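Local coordinates for tryptophan synthase alpha chain (PDB 2EKC), which probably cleaves indoleglycerol phosphate to indole and glyceraldehyde 3-phosphate, as the alpha subunit of the enzyme that makes tryptophan, at residues A[104-107]-A[113-116]; A[109-114]-A[140-145]; A[83-88]-A[95-100]; A[20-25]-A[62-67]. One frame throughout, in Å; residues are numbered along the deposited sequence. Where two conformers were deposited one is given.

Contact 1. Residues A[104-107]-A[113-116]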
# COMPACT_ATOMS: atom_id res chain seq x y z
N ASN A 104 -15.29 7.45 0.26
CA ASN A 104 -16.08 8.56 0.78
C ASN A 104 -15.31 9.87 1.01
O ASN A 104 -15.75 10.93 0.57
CB ASN A 104 -16.78 8.14 2.08
CG ASN A 104 -17.56 9.28 2.71
OD1 ASN A 104 -18.38 9.92 2.07
ND2 ASN A 104 -17.30 9.52 3.99
N PRO A 105 -14.16 9.81 1.70
CA PRO A 105 -13.38 11.04 1.94
C PRO A 105 -13.00 11.77 0.65
O PRO A 105 -12.95 13.00 0.61
CB PRO A 105 -12.16 10.53 2.70
CG PRO A 105 -12.73 9.37 3.48
CD PRO A 105 -13.57 8.67 2.43
N ILE A 106 -12.72 11.01 -0.41
CA ILE A 106 -12.35 11.61 -1.68
C ILE A 106 -13.53 12.43 -2.21
O ILE A 106 -13.37 13.57 -2.65
CB ILE A 106 -11.98 10.54 -2.73
CG1 ILE A 106 -10.82 9.68 -2.22
CG2 ILE A 106 -11.60 11.22 -4.05
CD1 ILE A 106 -10.43 8.56 -3.18
N PHE A 107 -14.71 11.83 -2.16
CA PHE A 107 -15.93 12.48 -2.62
C PHE A 107 -16.29 13.68 -1.76
O PHE A 107 -16.68 14.73 -2.27
CB PHE A 107 -17.10 11.50 -2.62
CG PHE A 107 -18.39 12.11 -3.08
CD1 PHE A 107 -18.57 12.45 -4.42
CD2 PHE A 107 -19.41 12.37 -2.17
CE1 PHE A 107 -19.75 13.05 -4.85
CE2 PHE A 107 -20.60 12.96 -2.59
CZ PHE A 107 -20.77 13.30 -3.93
N LYS A 113 -9.85 18.33 -6.17
CA LYS A 113 -9.05 18.84 -5.06
C LYS A 113 -8.24 17.75 -4.38
O LYS A 113 -7.05 17.92 -4.11
CB LYS A 113 -9.94 19.53 -4.03
CG LYS A 113 -9.17 20.03 -2.82
CD LYS A 113 -10.06 20.66 -1.77
CE LYS A 113 -10.66 21.97 -2.24
NZ LYS A 113 -11.33 22.67 -1.11
N PHE A 114 -8.88 16.63 -4.09
CA PHE A 114 -8.22 15.50 -3.42
C PHE A 114 -6.99 15.07 -4.20
O PHE A 114 -5.90 14.92 -3.64
CB PHE A 114 -9.20 14.33 -3.28
CG PHE A 114 -8.74 13.26 -2.34
CD1 PHE A 114 -7.87 12.25 -2.77
CD2 PHE A 114 -9.17 13.24 -1.02
CE1 PHE A 114 -7.45 11.25 -1.90
CE2 PHE A 114 -8.74 12.24 -0.14
CZ PHE A 114 -7.89 11.24 -0.58
N CYS A 115 -7.16 14.87 -5.50
CA CYS A 115 -6.05 14.46 -6.35
C CYS A 115 -4.99 15.55 -6.47
O CYS A 115 -3.80 15.26 -6.40
CB CYS A 115 -6.57 14.05 -7.73
SG CYS A 115 -7.51 12.49 -7.72
N ARG A 116 -5.43 16.80 -6.62
CA ARG A 116 -4.51 17.93 -6.74
C ARG A 116 -3.59 17.98 -5.51
O ARG A 116 -2.37 18.02 -5.64
CB ARG A 116 -5.29 19.26 -6.83
CG ARG A 116 -4.45 20.51 -7.05
CD ARG A 116 -5.30 21.77 -6.84
NE ARG A 116 -5.38 22.14 -5.42
CZ ARG A 116 -6.41 22.78 -4.87
NH1 ARG A 116 -7.46 23.12 -5.61
NH2 ARG A 116 -6.39 23.08 -3.58
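Ile106 lies over one face of the Phe114 ring, a CH-pi contact that joins two consecutive helices, 103-109 and 111-120, in the helical layer after strand 97-100 of the TIM barrel. The evidence is in the position of Ile106 CG1: it stands 3.7 Å from the centroid of the Phe114 ring, and the line between them is tilted only 10° from the ring normal. The backbones come nearest at the same pair of residues, with Ile106 CA 5.9 Å from Phe114 CA. The same face also receives the backbone, since Ile106 CA comes to 3.6 Å from Phe114 CD2. Ile106 CG2 takes the inner end of the ring, 3.9 Å from Phe114 CG, so the isoleucine spans the aromatic face from its root to CZ. Pro105 contributes less, its carbonyl O lying obliquely to the ring at 4.1 Å from Phe114 CD2. With chi1 at -167°, Phe114 CG is anti to the backbone N, and the ring is carried out from helix 111-120 to meet Ile106. With Phe114 cut back to an alanine, Ile106 is likely to lose the face it rests on, and a gap would probably open between the two helices. Beyond this first shell the Phe114 ring stacks with Phe78 and meets Phe126 with the planes at about 80°, which probably helps to hold the ring's rotation. Farther along the same helix, Phe114 O is hydrogen-bonded to Ser118 OG.

Contact 2. Residues A[109-114]-A[140-145]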
# COMPACT_ATOMS: atom_id res chain seq x y z
N ILE A 109 -14.29 15.57 0.06
CA ILE A 109 -13.32 16.64 -0.16
C ILE A 109 -13.41 17.20 -1.58
O ILE A 109 -13.18 18.39 -1.79
CB ILE A 109 -11.88 16.13 0.11
CG1 ILE A 109 -11.69 15.89 1.61
CG2 ILE A 109 -10.85 17.13 -0.41
CD1 ILE A 109 -10.35 15.29 1.98
N GLY A 110 -13.74 16.33 -2.53
CA GLY A 110 -13.83 16.74 -3.92
C GLY A 110 -12.74 16.04 -4.72
O GLY A 110 -11.56 16.23 -4.45
N LEU A 111 -13.14 15.23 -5.70
CA LEU A 111 -12.17 14.49 -6.51
C LEU A 111 -10.99 15.31 -7.03
O LEU A 111 -9.84 14.95 -6.78
CB LEU A 111 -12.86 13.79 -7.69
CG LEU A 111 -13.41 12.39 -7.39
CD1 LEU A 111 -14.52 12.49 -6.38
CD2 LEU A 111 -13.90 11.75 -8.68
N GLU A 112 -11.28 16.39 -7.76
CA GLU A 112 -10.22 17.23 -8.30
C GLU A 112 -9.28 17.71 -7.20
O GLU A 112 -8.07 17.53 -7.28
CB GLU A 112 -10.80 18.45 -9.02
CG GLU A 112 -11.58 18.15 -10.30
CD GLU A 112 -10.68 17.84 -11.49
OE1 GLU A 112 -9.61 18.48 -11.62
OE2 GLU A 112 -11.06 16.98 -12.32
N LYS A 113 -9.85 18.33 -6.17
CA LYS A 113 -9.05 18.84 -5.06
C LYS A 113 -8.24 17.75 -4.38
O LYS A 113 -7.05 17.92 -4.11
CB LYS A 113 -9.94 19.53 -4.03
CG LYS A 113 -9.17 20.03 -2.82
CD LYS A 113 -10.06 20.66 -1.77
CE LYS A 113 -10.66 21.97 -2.24
NZ LYS A 113 -11.33 22.67 -1.11
N PHE A 114 -8.88 16.63 -4.09
CA PHE A 114 -8.22 15.50 -3.42
C PHE A 114 -6.99 15.07 -4.20
O PHE A 114 -5.90 14.92 -3.64
CB PHE A 114 -9.20 14.33 -3.28
CG PHE A 114 -8.74 13.26 -2.34
CD1 PHE A 114 -7.87 12.25 -2.77
CD2 PHE A 114 -9.17 13.24 -1.02
CE1 PHE A 114 -7.45 11.25 -1.90
CE2 PHE A 114 -8.74 12.24 -0.14
CZ PHE A 114 -7.89 11.24 -0.58
N LYS A 140 -10.86 7.15 -11.87
CA LYS A 140 -9.72 6.82 -12.71
C LYS A 140 -9.39 7.99 -13.64
O LYS A 140 -8.22 8.36 -13.81
CB LYS A 140 -10.01 5.56 -13.54
CG LYS A 140 -10.29 4.31 -12.71
CD LYS A 140 -10.60 3.12 -13.61
CE LYS A 140 -11.06 1.92 -12.80
NZ LYS A 140 -11.35 0.74 -13.66
N ALA A 141 -10.42 8.58 -14.23
CA ALA A 141 -10.25 9.71 -15.14
C ALA A 141 -9.53 10.88 -14.46
O ALA A 141 -8.61 11.45 -15.03
CB ALA A 141 -11.60 10.18 -15.67
N VAL A 142 -9.94 11.22 -13.24
CA VAL A 142 -9.31 12.33 -12.52
C VAL A 142 -7.88 11.97 -12.13
O VAL A 142 -6.97 12.79 -12.24
CB VAL A 142 -10.10 12.70 -11.24
CG1 VAL A 142 -9.44 13.89 -10.56
CG2 VAL A 142 -11.54 13.02 -11.59
N MET A 143 -7.69 10.74 -11.66
CA MET A 143 -6.35 10.30 -11.28
C MET A 143 -5.41 10.40 -12.47
O MET A 143 -4.25 10.78 -12.32
CB MET A 143 -6.40 8.86 -10.74
CG MET A 143 -7.02 8.78 -9.35
SD MET A 143 -7.13 7.11 -8.67
CE MET A 143 -5.40 6.79 -8.27
N LYS A 144 -5.90 10.05 -13.65
CA LYS A 144 -5.10 10.13 -14.87
C LYS A 144 -4.67 11.57 -15.10
O LYS A 144 -3.54 11.85 -15.46
CB LYS A 144 -5.90 9.63 -16.07
CG LYS A 144 -5.15 9.76 -17.40
CD LYS A 144 -6.05 9.49 -18.59
CE LYS A 144 -5.30 9.64 -19.91
NZ LYS A 144 -4.67 10.99 -20.08
N LYS A 145 -5.61 12.49 -14.89
CA LYS A 145 -5.35 13.91 -15.07
C LYS A 145 -4.23 14.42 -14.17
O LYS A 145 -3.43 15.26 -14.59
CB LYS A 145 -6.63 14.70 -14.80
CG LYS A 145 -6.48 16.21 -14.90
CD LYS A 145 -7.79 16.91 -14.57
CE LYS A 145 -7.65 18.42 -14.65
NZ LYS A 145 -8.97 19.09 -14.44
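Lys145 and Glu112 form a salt bridge between helix 133-145 and the first turn of helix 111-120, with NZ of Lys145 donating to OE1 of Glu112 at 3.0 Å. The ammonium meets that oxygen on its syn side, 32° out of the carboxylate plane. The lysine chain is extended beyond CG, whereas the glutamate bends at chi2 (-77°), which turns its carboxylate toward the neighbouring helix. OE1 of Glu112 is also hydrogen-bonded to the hydroxyl of Tyr146, so two groups grip one carboxylate oxygen.

The apolar part centres on Val142, whose two methyls divide the work. CG2 of Val142 touches CD2 of Leu111 at 4.0 Å, the two side chains crossing at about a right angle. Val142 CG1 lies 3.9 Å from Leu111 O and equally far from Glu112 OE2, so the valine lies against the carboxylate as well as the leucine.

Backbone bonding is confined to each segment: Phe114 N reaches Gly110 O at 2.7 Å as helix 111-120 begins at its N-cap, Gly110.

This surface contact joins two neighbouring outer helices of the barrel, with strand 125-127 between them in sequence. Leu111 also packs on Tyr103 and Ile106 of helix 103-109, while Val142 reaches Cys115 farther along helix 111-120.

Contact 3. Residues A[83-88]-A[95-100]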
# COMPACT_ATOMS: atom_id res chain seq x y z
N GLU A 83 0.91 16.22 5.10
CA GLU A 83 2.07 16.89 5.69
C GLU A 83 3.14 15.83 5.96
O GLU A 83 4.33 16.06 5.73
CB GLU A 83 1.69 17.59 7.00
CG GLU A 83 2.87 18.15 7.79
CD GLU A 83 3.57 19.31 7.10
OE1 GLU A 83 4.07 19.13 5.97
OE2 GLU A 83 3.63 20.41 7.69
N LEU A 84 2.70 14.67 6.43
CA LEU A 84 3.61 13.56 6.72
C LEU A 84 4.22 13.04 5.41
O LEU A 84 5.40 12.73 5.36
CB LEU A 84 2.87 12.43 7.45
CG LEU A 84 3.68 11.17 7.81
CD1 LEU A 84 3.12 10.54 9.07
CD2 LEU A 84 3.65 10.19 6.64
N SER A 85 3.40 12.95 4.36
CA SER A 85 3.89 12.50 3.06
C SER A 85 4.96 13.48 2.56
O SER A 85 6.04 13.07 2.14
CB SER A 85 2.74 12.44 2.04
OG SER A 85 3.23 12.23 0.72
N GLU A 86 4.65 14.77 2.62
CA GLU A 86 5.60 15.78 2.17
C GLU A 86 6.91 15.69 2.96
O GLU A 86 8.00 15.78 2.40
CB GLU A 86 4.99 17.18 2.30
CG GLU A 86 5.94 18.30 1.91
CD GLU A 86 5.32 19.68 2.08
OE1 GLU A 86 4.43 20.04 1.28
OE2 GLU A 86 5.71 20.39 3.03
N THR A 87 6.79 15.51 4.28
CA THR A 87 7.96 15.41 5.13
C THR A 87 8.85 14.22 4.76
O THR A 87 10.07 14.35 4.66
CB THR A 87 7.55 15.30 6.61
OG1 THR A 87 6.89 16.50 7.01
CG2 THR A 87 8.77 15.09 7.49
N LEU A 88 8.22 13.07 4.53
CA LEU A 88 8.97 11.86 4.17
C LEU A 88 9.53 11.94 2.76
O LEU A 88 10.62 11.43 2.48
CB LEU A 88 8.07 10.63 4.30
CG LEU A 88 7.59 10.26 5.71
CD1 LEU A 88 6.70 9.05 5.63
CD2 LEU A 88 8.79 9.98 6.62
N ILE A 95 11.29 6.63 -3.19
CA ILE A 95 10.40 5.59 -2.68
C ILE A 95 8.95 5.90 -3.05
O ILE A 95 8.42 6.95 -2.69
CB ILE A 95 10.48 5.45 -1.14
CG1 ILE A 95 11.91 5.09 -0.71
CG2 ILE A 95 9.48 4.40 -0.65
CD1 ILE A 95 12.43 3.78 -1.27
N PRO A 96 8.28 5.00 -3.78
CA PRO A 96 6.88 5.23 -4.16
C PRO A 96 5.99 5.33 -2.92
O PRO A 96 6.10 4.51 -2.01
CB PRO A 96 6.54 3.99 -4.99
CG PRO A 96 7.85 3.58 -5.55
CD PRO A 96 8.79 3.76 -4.39
N PHE A 97 5.11 6.33 -2.90
CA PHE A 97 4.17 6.53 -1.79
C PHE A 97 2.75 6.25 -2.29
O PHE A 97 2.29 6.87 -3.25
CB PHE A 97 4.20 7.98 -1.28
CG PHE A 97 5.42 8.33 -0.47
CD1 PHE A 97 6.49 7.45 -0.33
CD2 PHE A 97 5.51 9.59 0.14
CE1 PHE A 97 7.62 7.81 0.40
CE2 PHE A 97 6.64 9.95 0.87
CZ PHE A 97 7.70 9.06 1.00
N LEU A 98 2.06 5.32 -1.63
CA LEU A 98 0.69 4.98 -2.00
C LEU A 98 -0.23 5.39 -0.87
O LEU A 98 -0.08 4.93 0.26
CB LEU A 98 0.54 3.48 -2.24
CG LEU A 98 1.24 2.84 -3.43
CD1 LEU A 98 0.94 1.35 -3.43
CD2 LEU A 98 0.76 3.48 -4.72
N LEU A 99 -1.18 6.28 -1.17
CA LEU A 99 -2.11 6.73 -0.15
C LEU A 99 -3.24 5.72 -0.04
O LEU A 99 -3.90 5.39 -1.03
CB LEU A 99 -2.70 8.10 -0.52
CG LEU A 99 -3.75 8.62 0.47
CD1 LEU A 99 -3.06 9.01 1.79
CD2 LEU A 99 -4.48 9.82 -0.12
N MET A 100 -3.46 5.22 1.18
CA MET A 100 -4.53 4.26 1.43
C MET A 100 -5.71 5.07 1.95
O MET A 100 -5.70 5.54 3.08
CB MET A 100 -4.10 3.23 2.48
CG MET A 100 -5.08 2.06 2.65
SD MET A 100 -6.61 2.47 3.55
CE MET A 100 -7.68 2.80 2.29
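Ser85 and Phe97 mark the nearest backbone approach of helix 78-91 to strand 97-100, their CA atoms 7.7 Å apart. Helix and strand are consecutive in the chain, and the contact is part of the helix-on-sheet packing of the TIM barrel. Phe97 fills the space between them, its chi1 of -74° setting CG anti to the carbonyl carbon, which directs the ring toward the helix with its edge leading. At that edge the backbone O of Ser85 lies near the ring plane, 3.4 Å from Phe97 CE2. Beside it, the Ser85 hydroxyl OG comes to 3.5 Å from Phe97 CD2, although its hydrogen bond is made elsewhere, with the backbone O of Lys121. One turn farther along the helix, Leu88 CB packs obliquely on the ring, 3.7 Å from Phe97 CZ. Replacement of Phe97 by an alanine would probably open a gap under the helix and deprive Leu88 of this apolar neighbour. Farther out, Arg89 makes a cation-pi contact with the ring, and the Phe97 side chain also touches Ile50 of strand 47-51. The backbone N of Phe97 is hydrogen-bonded to Asp124 OD2, which probably helps to hold the start of the strand. Back at the interface, the carbonyl carbon of Leu88 lies in the plane of the ring at its edge, with Leu88 C 3.8 Å from Phe97 CZ.

Contact 4. Residues A[20-25]-A[62-67]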
# COMPACT_ATOMS: atom_id res chain seq x y z
N VAL A 20 6.32 -3.89 0.73
CA VAL A 20 5.40 -2.77 0.84
C VAL A 20 4.98 -2.69 2.30
O VAL A 20 4.36 -3.62 2.82
CB VAL A 20 4.15 -3.02 -0.04
CG1 VAL A 20 3.20 -1.85 0.06
CG2 VAL A 20 4.57 -3.23 -1.49
N SER A 21 5.32 -1.59 2.97
CA SER A 21 4.99 -1.42 4.38
C SER A 21 3.82 -0.47 4.57
O SER A 21 3.78 0.62 3.98
CB SER A 21 6.20 -0.91 5.16
OG SER A 21 7.28 -1.82 5.03
N TYR A 22 2.88 -0.88 5.41
CA TYR A 22 1.68 -0.11 5.68
C TYR A 22 1.61 0.32 7.14
O TYR A 22 1.64 -0.51 8.05
CB TYR A 22 0.48 -0.97 5.27
CG TYR A 22 -0.91 -0.44 5.56
CD1 TYR A 22 -1.19 0.93 5.52
CD2 TYR A 22 -1.96 -1.32 5.84
CE1 TYR A 22 -2.49 1.40 5.76
CE2 TYR A 22 -3.26 -0.86 6.07
CZ TYR A 22 -3.51 0.50 6.03
OH TYR A 22 -4.79 0.95 6.28
N LEU A 23 1.54 1.64 7.36
CA LEU A 23 1.43 2.22 8.70
C LEU A 23 0.34 3.28 8.66
O LEU A 23 0.03 3.82 7.59
CB LEU A 23 2.76 2.86 9.14
CG LEU A 23 3.90 1.94 9.58
CD1 LEU A 23 5.16 2.77 9.83
CD2 LEU A 23 3.50 1.20 10.85
N MET A 24 -0.24 3.58 9.81
CA MET A 24 -1.32 4.58 9.92
C MET A 24 -0.83 5.91 10.47
O MET A 24 -0.16 5.95 11.50
CB MET A 24 -2.43 4.03 10.82
CG MET A 24 -3.62 4.97 10.99
SD MET A 24 -4.65 5.03 9.51
CE MET A 24 -5.27 3.36 9.51
N VAL A 25 -1.17 7.00 9.80
CA VAL A 25 -0.76 8.32 10.27
C VAL A 25 -1.53 8.64 11.55
O VAL A 25 -2.75 8.54 11.57
CB VAL A 25 -1.08 9.44 9.25
CG1 VAL A 25 -0.69 10.79 9.85
CG2 VAL A 25 -0.34 9.20 7.94
N PRO A 62 -9.09 -6.13 12.62
CA PRO A 62 -9.16 -5.56 13.97
C PRO A 62 -8.03 -4.60 14.36
O PRO A 62 -8.28 -3.52 14.88
CB PRO A 62 -9.21 -6.79 14.87
CG PRO A 62 -9.93 -7.79 14.02
CD PRO A 62 -9.26 -7.60 12.67
N THR A 63 -6.79 -5.03 14.13
CA THR A 63 -5.63 -4.21 14.48
C THR A 63 -5.62 -2.86 13.78
O THR A 63 -5.40 -1.83 14.41
CB THR A 63 -4.31 -4.94 14.15
OG1 THR A 63 -4.19 -6.11 14.97
CG2 THR A 63 -3.12 -4.03 14.40
N ILE A 64 -5.84 -2.87 12.47
CA ILE A 64 -5.84 -1.63 11.71
C ILE A 64 -7.06 -0.77 12.06
O ILE A 64 -6.97 0.45 12.03
CB ILE A 64 -5.82 -1.90 10.18
CG1 ILE A 64 -4.57 -2.70 9.81
CG2 ILE A 64 -5.85 -0.58 9.41
CD1 ILE A 64 -3.28 -2.06 10.24
N GLN A 65 -8.18 -1.40 12.37
CA GLN A 65 -9.36 -0.62 12.75
C GLN A 65 -9.07 0.17 14.02
O GLN A 65 -9.56 1.28 14.19
CB GLN A 65 -10.58 -1.53 12.97
CG GLN A 65 -11.11 -2.19 11.69
CD GLN A 65 -12.52 -2.71 11.86
OE1 GLN A 65 -12.90 -3.16 12.95
NE2 GLN A 65 -13.31 -2.68 10.79
N VAL A 66 -8.27 -0.40 14.92
CA VAL A 66 -7.92 0.31 16.15
C VAL A 66 -7.09 1.54 15.79
O VAL A 66 -7.31 2.63 16.32
CB VAL A 66 -7.10 -0.58 17.12
CG1 VAL A 66 -6.56 0.27 18.28
CG2 VAL A 66 -7.98 -1.70 17.66
N ALA A 67 -6.15 1.36 14.87
CA ALA A 67 -5.30 2.46 14.42
C ALA A 67 -6.17 3.59 13.86
O ALA A 67 -5.92 4.76 14.12
CB ALA A 67 -4.31 1.98 13.36
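Met24 and Tyr22, on one side of strand 18-24, meet Ile64 and Ala67 at the start of helix 62-73. The main projection from the helix is the CG2 methyl of Ile64, received between the ends of two strand side chains. On one of them, the Tyr22 hydroxyl OH, it closes to 3.6 Å; on the other, the Met24 methyl CE, it stands at 4.0 Å. The methyl lies obliquely to the Tyr22 ring. Bends at chi2 (74°) and chi3 (66°) fold the methionine back from a straight course and bring CE to the isoleucine.

One turn on, the small Ala67 leaves room for the root of the same methionine: Ala67 CB packs 3.8 Å from Met24 CB and 3.9 Å from Met24 CG. Met24 therefore touches two helix residues with different parts of its chain. The axes of the short strand and helix segments pass 9.3 Å apart, and their directions differ by 42°.

Outside the pair, Val238 of helix 235-242 also touches Ile64. Tyr22 packs on Glu49 and Asp60, the two predicted proton acceptors. Such packing at the C-terminal end of a barrel strand is consistent with the TIM-barrel active site of the TrpA family, where catalytic groups gather at that end.

In the fold
Contacts 1, 3 and 4 are buried and rely on apolar and aromatic packing, though contact 3 also sets polar oxygens against an aromatic edge; contact 2 lies at the surface and adds a salt bridge to its apolar part. Contacts 1 and 2 share helix 111-120, using it toward different neighbours, and their centres are about 6 Å apart. Contacts 3 and 4 each join a helix to a strand of the same barrel sheet; they touch where Met100 SD lies 3.6 Å from Tyr22 OH. Contact 3 reaches contact 1 through Leu99 CD2, 3.7 Å from Phe114 CZ. Contact 4 adjoins both predicted catalytic residues, while contact 2, centred about 25 Å from it, lies away from them.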